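Local atomic coordinates of toll-like receptor 13 (Mus musculus, PDB entry 4Z0C), a protein that recognises bacterial 23S rRNA as single-stranded RNA through its leucine-rich-repeat ectodomain and signals through MYD88 and TRAF6 to activate NF-kappa-B. Residues L61-W72 with N84-I95. Numbering follows the deposited sequence.
With NAG (2-acetamido-2-deoxy-beta-D-glucopyranose), chain L; NAG (2-acetamido-2-deoxy-beta-D-glucopyranose), chain E; nucleotides of chain C.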
ATOM      1  N   LEU A  61      23.660  34.808  16.252  1.00 37.93           N
ATOM      2  CA  LEU A  61      22.411  34.334  15.631  1.00 42.80           C
ATOM      3  C   LEU A  61      22.008  35.191  14.438  1.00 49.35           C
ATOM      4  O   LEU A  61      22.060  36.430  14.486  1.00 46.96           O
ATOM      5  CB  LEU A  61      21.252  34.317  16.628  1.00 41.53           C
ATOM      6  CG  LEU A  61      21.270  33.350  17.802  1.00 37.98           C
ATOM      7  CD1 LEU A  61      20.009  33.549  18.637  1.00 27.29           C
ATOM      8  CD2 LEU A  61      21.412  31.924  17.315  1.00 45.73           C
ATOM      9  N   VAL A  62      21.586  34.525  13.373  1.00 46.17           N
ATOM     10  CA  VAL A  62      21.130  35.212  12.182  1.00 35.65           C
ATOM     11  C   VAL A  62      19.651  34.931  11.987  1.00 41.53           C
ATOM     12  O   VAL A  62      18.897  35.793  11.543  1.00 48.06           O
ATOM     13  CB  VAL A  62      21.916  34.745  10.946  1.00 33.83           C
ATOM     14  CG1 VAL A  62      21.282  35.272   9.689  1.00 42.28           C
ATOM     15  CG2 VAL A  62      23.353  35.223  11.023  1.00 29.47           C
ATOM     16  N   ASP A  63      19.242  33.718  12.350  1.00 43.13           N
ATOM     17  CA  ASP A  63      17.902  33.219  12.089  1.00 30.93           C
ATOM     18  C   ASP A  63      17.350  32.623  13.380  1.00 27.27           C
ATOM     19  O   ASP A  63      17.853  31.631  13.873  1.00 33.37           O
ATOM     20  CB  ASP A  63      18.011  32.151  10.995  1.00 38.78           C
ATOM     21  CG  ASP A  63      16.663  31.656  10.475  1.00 41.49           C
ATOM     22  OD1 ASP A  63      15.752  31.352  11.279  1.00 47.52           O
ATOM     23  OD2 ASP A  63      16.532  31.546   9.237  1.00 42.93           O
ATOM     24  N   LEU A  64      16.299  33.209  13.924  1.00 28.07           N
ATOM     25  CA  LEU A  64      15.719  32.696  15.156  1.00 29.55           C
ATOM     26  C   LEU A  64      14.251  32.408  14.912  1.00 32.34           C
ATOM     27  O   LEU A  64      13.504  33.298  14.498  1.00 36.23           O
ATOM     28  CB  LEU A  64      15.839  33.719  16.275  1.00 26.55           C
ATOM     29  CG  LEU A  64      15.248  33.319  17.626  1.00 29.22           C
ATOM     30  CD1 LEU A  64      15.939  32.060  18.140  1.00 23.80           C
ATOM     31  CD2 LEU A  64      15.414  34.458  18.631  1.00 26.10           C
ATOM     32  N   ARG A  65      13.832  31.172  15.173  1.00 30.33           N
ATOM     33  CA  ARG A  65      12.439  30.786  14.967  1.00 31.41           C
ATOM     34  C   ARG A  65      11.821  30.261  16.247  1.00 31.25           C
ATOM     35  O   ARG A  65      12.261  29.254  16.800  1.00 32.93           O
ATOM     36  CB  ARG A  65      12.317  29.750  13.859  1.00 30.08           C
ATOM     37  CG  ARG A  65      12.769  30.254  12.509  1.00 26.76           C
ATOM     38  CD  ARG A  65      12.751  29.148  11.445  1.00 21.41           C
ATOM     39  NE  ARG A  65      13.519  29.583  10.280  1.00 26.58           N
ATOM     40  CZ  ARG A  65      13.349  29.134   9.038  1.00 34.46           C
ATOM     41  NH1 ARG A  65      12.439  28.184   8.763  1.00 28.46           N
ATOM     42  NH2 ARG A  65      14.113  29.628   8.070  1.00 31.83           N
ATOM     43  N   LEU A  66      10.790  30.958  16.698  1.00 33.68           N
ATOM     44  CA  LEU A  66      10.091  30.630  17.921  1.00 27.91           C
ATOM     45  C   LEU A  66       8.656  30.329  17.604  1.00 26.42           C
ATOM     46  O   LEU A  66       7.780  30.537  18.448  1.00 29.06           O
ATOM     47  CB  LEU A  66      10.154  31.807  18.888  1.00 26.51           C
ATOM     48  CG  LEU A  66      11.514  32.042  19.553  1.00 26.61           C
ATOM     49  CD1 LEU A  66      11.678  33.498  20.019  1.00 24.28           C
ATOM     50  CD2 LEU A  66      11.635  31.120  20.747  1.00 28.60           C
ATOM     51  N   GLU A  67       8.428  29.822  16.390  1.00 28.14           N
ATOM     52  CA  GLU A  67       7.082  29.509  15.899  1.00 29.57           C
ATOM     53  C   GLU A  67       6.384  28.467  16.768  1.00 35.88           C
ATOM     54  O   GLU A  67       7.017  27.535  17.255  1.00 37.80           O
ATOM     55  CB  GLU A  67       7.137  29.034  14.437  1.00 26.82           C
ATOM     56  CG  GLU A  67       5.778  28.648  13.841  1.00 25.48           C
ATOM     57  CD  GLU A  67       5.759  28.638  12.314  1.00 32.29           C
ATOM     58  OE1 GLU A  67       6.815  28.797  11.667  1.00 32.11           O
ATOM     59  OE2 GLU A  67       4.665  28.461  11.748  1.00 48.80           O
ATOM     60  N   TRP A  68       5.076  28.631  16.963  1.00 41.27           N
ATOM     61  CA  TRP A  68       4.271  27.631  17.667  1.00 34.71           C
ATOM     62  C   TRP A  68       4.757  27.425  19.101  1.00 39.70           C
ATOM     63  O   TRP A  68       5.236  26.347  19.450  1.00 43.36           O
ATOM     64  CB  TRP A  68       4.262  26.306  16.899  1.00 40.79           C
ATOM     65  CG  TRP A  68       3.209  25.323  17.330  1.00 40.64           C
ATOM     66  CD1 TRP A  68       2.275  25.487  18.318  1.00 38.57           C
ATOM     67  CD2 TRP A  68       2.991  24.017  16.783  1.00 34.75           C
ATOM     68  NE1 TRP A  68       1.492  24.363  18.419  1.00 32.25           N
ATOM     69  CE2 TRP A  68       1.908  23.448  17.485  1.00 31.85           C
ATOM     70  CE3 TRP A  68       3.604  23.277  15.765  1.00 32.02           C
ATOM     71  CZ2 TRP A  68       1.434  22.172  17.208  1.00 29.72           C
ATOM     72  CZ3 TRP A  68       3.128  22.005  15.490  1.00 36.14           C
ATOM     73  CH2 TRP A  68       2.053  21.468  16.207  1.00 35.30           C
ATOM     74  N   ASN A  69       4.678  28.478  19.910  1.00 35.37           N
ATOM     75  CA  ASN A  69       4.925  28.362  21.339  1.00 29.58           C
ATOM     76  C   ASN A  69       3.766  29.006  22.089  1.00 29.83           C
ATOM     77  O   ASN A  69       2.678  29.099  21.537  1.00 35.59           O
ATOM     78  CB  ASN A  69       6.279  28.956  21.724  1.00 30.73           C
ATOM     79  CG  ASN A  69       7.413  27.937  21.596  1.00 37.42           C
ATOM     80  OD1 ASN A  69       7.687  27.196  22.531  1.00 41.67           O
ATOM     81  ND2 ASN A  69       8.094  27.925  20.454  1.00 32.65           N
ATOM     82  N   SER A  70       3.956  29.423  23.336  1.00 31.44           N
ATOM     83  CA  SER A  70       2.859  30.084  24.051  1.00 35.13           C
ATOM     84  C   SER A  70       3.287  31.450  24.546  1.00 38.48           C
ATOM     85  O   SER A  70       2.807  31.939  25.569  1.00 40.30           O
ATOM     86  CB  SER A  70       2.347  29.231  25.210  1.00 39.74           C
ATOM     87  OG  SER A  70       1.928  27.951  24.755  1.00 45.93           O
ATOM     88  N   ILE A  71       4.201  32.059  23.803  1.00 36.13           N
ATOM     89  CA  ILE A  71       4.768  33.345  24.168  1.00 32.52           C
ATOM     90  C   ILE A  71       3.734  34.457  24.201  1.00 37.76           C
ATOM     91  O   ILE A  71       3.103  34.774  23.186  1.00 41.47           O
ATOM     92  CB  ILE A  71       5.884  33.732  23.203  1.00 28.96           C
ATOM     93  CG1 ILE A  71       7.037  32.726  23.324  1.00 23.50           C
ATOM     94  CG2 ILE A  71       6.335  35.157  23.488  1.00 29.67           C
ATOM     95  CD1 ILE A  71       8.013  32.739  22.156  1.00 23.65           C
ATOM     96  N   TRP A  72       3.563  35.052  25.372  1.00 47.78           N
ATOM     97  CA  TRP A  72       2.621  36.153  25.523  1.00 49.35           C
ATOM     98  C   TRP A  72       3.312  37.360  26.142  1.00 41.55           C
ATOM     99  O   TRP A  72       2.714  38.430  26.283  1.00 40.13           O
ATOM    100  CB  TRP A  72       1.440  35.725  26.390  1.00 50.33           C
ATOM    101  CG  TRP A  72       1.830  35.427  27.793  1.00 51.77           C
ATOM    102  CD1 TRP A  72       2.257  34.238  28.281  1.00 51.72           C
ATOM    103  CD2 TRP A  72       1.813  36.335  28.902  1.00 53.72           C
ATOM    104  NE1 TRP A  72       2.515  34.343  29.625  1.00 58.01           N
ATOM    105  CE2 TRP A  72       2.249  35.622  30.030  1.00 53.18           C
ATOM    106  CE3 TRP A  72       1.472  37.682  29.047  1.00 54.77           C
ATOM    107  CZ2 TRP A  72       2.356  36.207  31.285  1.00 55.85           C
ATOM    108  CZ3 TRP A  72       1.583  38.264  30.298  1.00 55.01           C
ATOM    109  CH2 TRP A  72       2.019  37.527  31.399  1.00 52.58           C
ATOM    110  N   ASN A  84      23.226  40.681  14.592  1.00 39.38           N
ATOM    111  CA  ASN A  84      23.367  40.106  13.260  1.00 39.99           C
ATOM    112  C   ASN A  84      22.083  39.397  12.775  1.00 36.27           C
ATOM    113  O   ASN A  84      22.065  38.822  11.678  1.00 30.35           O
ATOM    114  CB  ASN A  84      24.638  39.233  13.164  1.00 45.18           C
ATOM    115  CG  ASN A  84      25.919  40.085  12.982  1.00 52.35           C
ATOM    116  OD1 ASN A  84      25.827  41.311  12.893  1.00 59.79           O
ATOM    117  ND2 ASN A  84      27.104  39.446  12.973  1.00 34.91           N
ATOM    118  N   LEU A  85      21.023  39.455  13.592  1.00 25.35           N
ATOM    119  CA  LEU A  85      19.771  38.732  13.310  1.00 29.62           C
ATOM    120  C   LEU A  85      19.050  39.340  12.141  1.00 32.34           C
ATOM    121  O   LEU A  85      18.760  40.529  12.155  1.00 32.30           O
ATOM    122  CB  LEU A  85      18.833  38.738  14.519  1.00 31.88           C
ATOM    123  CG  LEU A  85      17.793  37.607  14.551  1.00 29.93           C
ATOM    124  CD1 LEU A  85      18.452  36.285  14.928  1.00 29.61           C
ATOM    125  CD2 LEU A  85      16.647  37.912  15.528  1.00 23.29           C
ATOM    126  N   THR A  86      18.758  38.530  11.132  1.00 36.05           N
ATOM    127  CA  THR A  86      18.056  39.032   9.948  1.00 40.67           C
ATOM    128  C   THR A  86      16.631  38.491   9.825  1.00 40.45           C
ATOM    129  O   THR A  86      15.782  39.072   9.133  1.00 42.13           O
ATOM    130  CB  THR A  86      18.856  38.783   8.660  1.00 39.46           C
ATOM    131  OG1 THR A  86      19.103  37.378   8.509  1.00 35.54           O
ATOM    132  CG2 THR A  86      20.201  39.526   8.725  1.00 24.29           C
ATOM    133  N   LEU A  87      16.365  37.386  10.512  1.00 30.14           N
ATOM    134  CA  LEU A  87      15.023  36.813  10.514  1.00 24.11           C
ATOM    135  C   LEU A  87      14.552  36.542  11.936  1.00 23.70           C
ATOM    136  O   LEU A  87      15.288  35.987  12.737  1.00 28.79           O
ATOM    137  CB  LEU A  87      15.005  35.538   9.672  1.00 24.82           C
ATOM    138  CG  LEU A  87      13.664  34.954   9.182  1.00 40.85           C
ATOM    139  CD1 LEU A  87      13.922  33.944   8.081  1.00 44.81           C
ATOM    140  CD2 LEU A  87      12.906  34.262  10.311  1.00 39.39           C
ATOM    141  N   LEU A  88      13.332  36.953  12.255  1.00 24.48           N
ATOM    142  CA  LEU A  88      12.750  36.643  13.557  1.00 28.20           C
ATOM    143  C   LEU A  88      11.344  36.110  13.374  1.00 31.83           C
ATOM    144  O   LEU A  88      10.475  36.823  12.897  1.00 30.38           O
ATOM    145  CB  LEU A  88      12.707  37.874  14.452  1.00 28.54           C
ATOM    146  CG  LEU A  88      12.062  37.670  15.825  1.00 31.97           C
ATOM    147  CD1 LEU A  88      12.670  36.467  16.532  1.00 34.26           C
ATOM    148  CD2 LEU A  88      12.235  38.922  16.683  1.00 27.31           C
ATOM    149  N   ASN A  89      11.118  34.865  13.779  1.00 35.03           N
ATOM    150  CA  ASN A  89       9.823  34.214  13.591  1.00 34.70           C
ATOM    151  C   ASN A  89       9.106  34.075  14.934  1.00 37.46           C
ATOM    152  O   ASN A  89       9.598  33.406  15.843  1.00 39.51           O
ATOM    153  CB  ASN A  89      10.049  32.839  12.945  1.00 33.42           C
ATOM    154  CG  ASN A  89       8.763  32.152  12.519  1.00 35.00           C
ATOM    155  OD1 ASN A  89       7.733  32.257  13.187  1.00 37.29           O
ATOM    156  ND2 ASN A  89       8.832  31.411  11.406  1.00 24.12           N
ATOM    157  N   LEU A  90       7.950  34.713  15.053  1.00 34.33           N
ATOM    158  CA  LEU A  90       7.170  34.690  16.286  1.00 33.78           C
ATOM    159  C   LEU A  90       5.759  34.193  15.985  1.00 27.86           C
ATOM    160  O   LEU A  90       4.826  34.401  16.762  1.00 27.83           O
ATOM    161  CB  LEU A  90       7.126  36.108  16.877  1.00 38.12           C
ATOM    162  CG  LEU A  90       7.802  36.414  18.229  1.00 37.95           C
ATOM    163  CD1 LEU A  90       8.904  35.471  18.503  1.00 22.15           C
ATOM    164  CD2 LEU A  90       8.359  37.856  18.296  1.00 33.73           C
ATOM    165  N   VAL A  91       5.622  33.525  14.847  1.00 29.31           N
ATOM    166  CA  VAL A  91       4.343  32.991  14.374  1.00 26.37           C
ATOM    167  C   VAL A  91       3.729  31.991  15.352  1.00 29.56           C
ATOM    168  O   VAL A  91       4.436  31.171  15.940  1.00 35.51           O
ATOM    169  CB  VAL A  91       4.517  32.308  13.001  1.00 25.64           C
ATOM    170  CG1 VAL A  91       3.203  31.681  12.532  1.00 17.60           C
ATOM    171  CG2 VAL A  91       5.010  33.327  11.984  1.00 25.30           C
ATOM    172  N   GLU A  92       2.411  32.078  15.514  1.00 30.84           N
ATOM    173  CA  GLU A  92       1.627  31.153  16.329  1.00 35.89           C
ATOM    174  C   GLU A  92       2.055  31.144  17.797  1.00 38.67           C
ATOM    175  O   GLU A  92       2.615  30.163  18.296  1.00 30.75           O
ATOM    176  CB  GLU A  92       1.594  29.725  15.734  1.00 29.95           C
ATOM    177  CG  GLU A  92       0.456  28.897  16.321  1.00 32.68           C
ATOM    178  CD  GLU A  92       0.277  27.501  15.714  1.00 40.86           C
ATOM    179  OE1 GLU A  92       0.952  27.137  14.715  1.00 38.26           O
ATOM    180  OE2 GLU A  92      -0.572  26.769  16.264  1.00 37.14           O
ATOM    181  N   ASN A  93       1.788  32.249  18.485  1.00 39.59           N
ATOM    182  CA  ASN A  93       2.022  32.328  19.920  1.00 41.43           C
ATOM    183  C   ASN A  93       0.815  32.943  20.606  1.00 43.90           C
ATOM    184  O   ASN A  93      -0.280  32.890  20.080  1.00 43.36           O
ATOM    185  CB  ASN A  93       3.276  33.149  20.221  1.00 46.31           C
ATOM    186  CG  ASN A  93       4.548  32.363  20.002  1.00 44.90           C
ATOM    187  OD1 ASN A  93       4.941  31.568  20.849  1.00 44.66           O
ATOM    188  ND2 ASN A  93       5.217  32.602  18.879  1.00 40.58           N
ATOM    189  N   LYS A  94       1.018  33.561  21.761  1.00 50.25           N
ATOM    190  CA  LYS A  94      -0.100  34.123  22.508  1.00 49.55           C
ATOM    191  C   LYS A  94       0.040  35.637  22.706  1.00 40.85           C
ATOM    192  O   LYS A  94      -0.374  36.183  23.730  1.00 32.29           O
ATOM    193  CB  LYS A  94      -0.246  33.400  23.852  1.00 47.89           C
ATOM    194  CG  LYS A  94      -0.606  31.930  23.705  1.00 48.57           C
ATOM    195  CD  LYS A  94      -2.080  31.791  23.377  1.00 64.87           C
ATOM    196  CE  LYS A  94      -2.365  30.611  22.442  1.00 76.43           C
ATOM    197  NZ  LYS A  94      -2.352  29.290  23.131  1.00 79.57           N
ATOM    198  N   ILE A  95       0.621  36.308  21.716  1.00 37.96           N
ATOM    199  CA  ILE A  95       0.901  37.743  21.816  1.00 42.87           C
ATOM    200  C   ILE A  95      -0.338  38.596  21.555  1.00 40.50           C
ATOM    201  O   ILE A  95      -0.918  38.526  20.472  1.00 45.78           O
ATOM    202  CB  ILE A  95       2.029  38.157  20.839  1.00 43.57           C
ATOM    203  CG1 ILE A  95       3.285  37.310  21.090  1.00 36.65           C
ATOM    204  CG2 ILE A  95       2.333  39.656  20.954  1.00 38.13           C
ATOM    205  CD1 ILE A  95       4.380  37.510  20.057  1.00 33.52           C
TER
HETATM  206  C1  NAG L 904       3.027  44.218  26.637  1.00 55.48           C
HETATM  207  C2  NAG L 904       3.046  42.690  26.779  1.00 56.97           C
HETATM  208  C3  NAG L 904       1.776  42.126  27.411  1.00 55.33           C
HETATM  209  C4  NAG L 904       1.305  42.947  28.610  1.00 60.12           C
HETATM  210  C5  NAG L 904       1.367  44.444  28.315  1.00 63.70           C
HETATM  211  C6  NAG L 904       1.018  45.289  29.543  1.00 64.86           C
HETATM  212  C7  NAG L 904       4.311  41.306  25.228  1.00 51.93           C
HETATM  213  C8  NAG L 904       4.153  40.289  24.136  1.00 59.47           C
HETATM  214  N2  NAG L 904       3.252  42.063  25.488  1.00 52.05           N
HETATM  215  O3  NAG L 904       2.033  40.802  27.822  1.00 46.62           O
HETATM  216  O4  NAG L 904      -0.027  42.583  28.906  1.00 64.38           O
HETATM  217  O5  NAG L 904       2.657  44.804  27.865  1.00 60.14           O
HETATM  218  O6  NAG L 904       2.109  45.348  30.440  1.00 63.65           O
HETATM  219  O7  NAG L 904       5.380  41.402  25.825  1.00 47.44           O
HETATM  220  C1  NAG E   1      14.032  24.955  11.816  1.00 28.98           C
HETATM  221  C2  NAG E   1      13.235  24.262  10.681  1.00 34.28           C
HETATM  222  C3  NAG E   1      14.137  23.936   9.503  1.00 34.07           C
HETATM  223  C4  NAG E   1      14.839  25.199   9.037  1.00 35.78           C
HETATM  224  C5  NAG E   1      15.660  25.655  10.226  1.00 34.75           C
HETATM  225  C6  NAG E   1      16.571  26.831   9.874  1.00 39.50           C
HETATM  226  C7  NAG E   1      11.407  22.906  11.557  1.00 32.82           C
HETATM  227  C8  NAG E   1      10.891  21.509  11.824  1.00 27.06           C
HETATM  228  N2  NAG E   1      12.634  23.002  11.057  1.00 34.46           N
HETATM  229  O3  NAG E   1      13.403  23.329   8.474  1.00 32.73           O
HETATM  230  O4  NAG E   1      15.666  24.949   7.923  1.00 38.87           O
HETATM  231  O5  NAG E   1      14.763  26.024  11.257  1.00 33.90           O
HETATM  232  O6  NAG E   1      17.001  27.469  11.061  1.00 33.05           O
HETATM  233  O7  NAG E   1      10.738  23.899  11.823  1.00 31.20           O
ATOM    234  P     C C  12      -3.138  18.560  13.148  1.00 42.17           P
ATOM    235  OP1   C C  12      -3.276  17.179  12.600  1.00 47.68           O
ATOM    236  OP2   C C  12      -3.533  19.644  12.246  1.00 38.03           O
ATOM    237  O5'   C C  12      -3.873  18.567  14.557  1.00 39.96           O
ATOM    238  C5'   C C  12      -5.006  19.344  14.792  1.00 33.77           C
ATOM    239  C4'   C C  12      -4.913  20.079  16.094  1.00 46.26           C
ATOM    240  O4'   C C  12      -3.525  20.299  16.462  1.00 53.51           O
ATOM    241  C3'   C C  12      -5.531  21.462  16.036  1.00 49.89           C
ATOM    242  O3'   C C  12      -6.921  21.400  16.292  1.00 46.35           O
ATOM    243  C2'   C C  12      -4.744  22.257  17.073  1.00 49.90           C
ATOM    244  O2'   C C  12      -5.291  22.063  18.367  1.00 54.57           O
ATOM    245  C1'   C C  12      -3.362  21.591  17.008  1.00 50.43           C
ATOM    246  N1    C C  12      -2.376  22.321  16.167  1.00 45.50           N
ATOM    247  C2    C C  12      -1.998  23.654  16.395  1.00 44.63           C
ATOM    248  O2    C C  12      -2.523  24.295  17.312  1.00 44.31           O
ATOM    249  N3    C C  12      -1.072  24.228  15.587  1.00 40.74           N
ATOM    250  C4    C C  12      -0.508  23.534  14.597  1.00 42.71           C
ATOM    251  N4    C C  12       0.409  24.123  13.827  1.00 40.29           N
ATOM    252  C5    C C  12      -0.854  22.177  14.354  1.00 41.58           C
ATOM    253  C6    C C  12      -1.770  21.629  15.158  1.00 42.46           C
TER
HETATM  254  O   HOH W   1      23.080  38.355  16.458  1.00 36.32           O
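Leu-64 and Leu-88 run alongside each other beneath the parallel strands 63-65 and 87-89, CD2 of Leu-64 4.0 Å from CD1 of Leu-88, while Leu-85 CD1 turns in under the CB atoms of Leu-61 and Leu-64. CD1 of Leu-66 meets CD1 of Leu-90 at 3.7 Å, continuing this buried row. Val-62 O draws two donors, N of Thr-86 and N of Leu-87; Leu-64 N to Leu-87 O, Asn-89 N to Leu-64 O and Leu-66 N to Asn-89 O carry the pairing onward. Past the strands the Asn-93 side chain bridges the two loops: OD1 takes the N-H of Ile-71 at 3.1 Å, and ND2 binds Leu-90 O and, weakly, Leu-66 O. LRR 2 and LRR 3 stack this way in the leucine-rich-repeat solenoid, with Leu-64, Leu-66, Leu-85, Leu-88 and Leu-90 turned into the core. Asp-63, Arg-65, Leu-87 and Asn-89 make the other, mixed face, Leu-87 CD1 3.7 Å from Asp-63 OD2. Arg-65 holds both Asp-63 oxygens, NE on OD1 and NH2 on OD2; a glycan sugar covers one guanidinium face. The Glu-92 carboxylate lies nearly parallel to the Trp-68 ring (5°), over the same face as the base of cytidine C12 of chain C. Glu-92 OE1 accepts a nearly straight hydrogen bond (168°) from C12 N4 at 3.2 Å, and OE2 approaches C12 N3 to 2.7 Å. By contrast, the exposed end is thin: Trp-72 CB touches Lys-94 CB at 3.8 Å, and Trp-72 O accepts from O3 of the chain L sugar (2.9 Å).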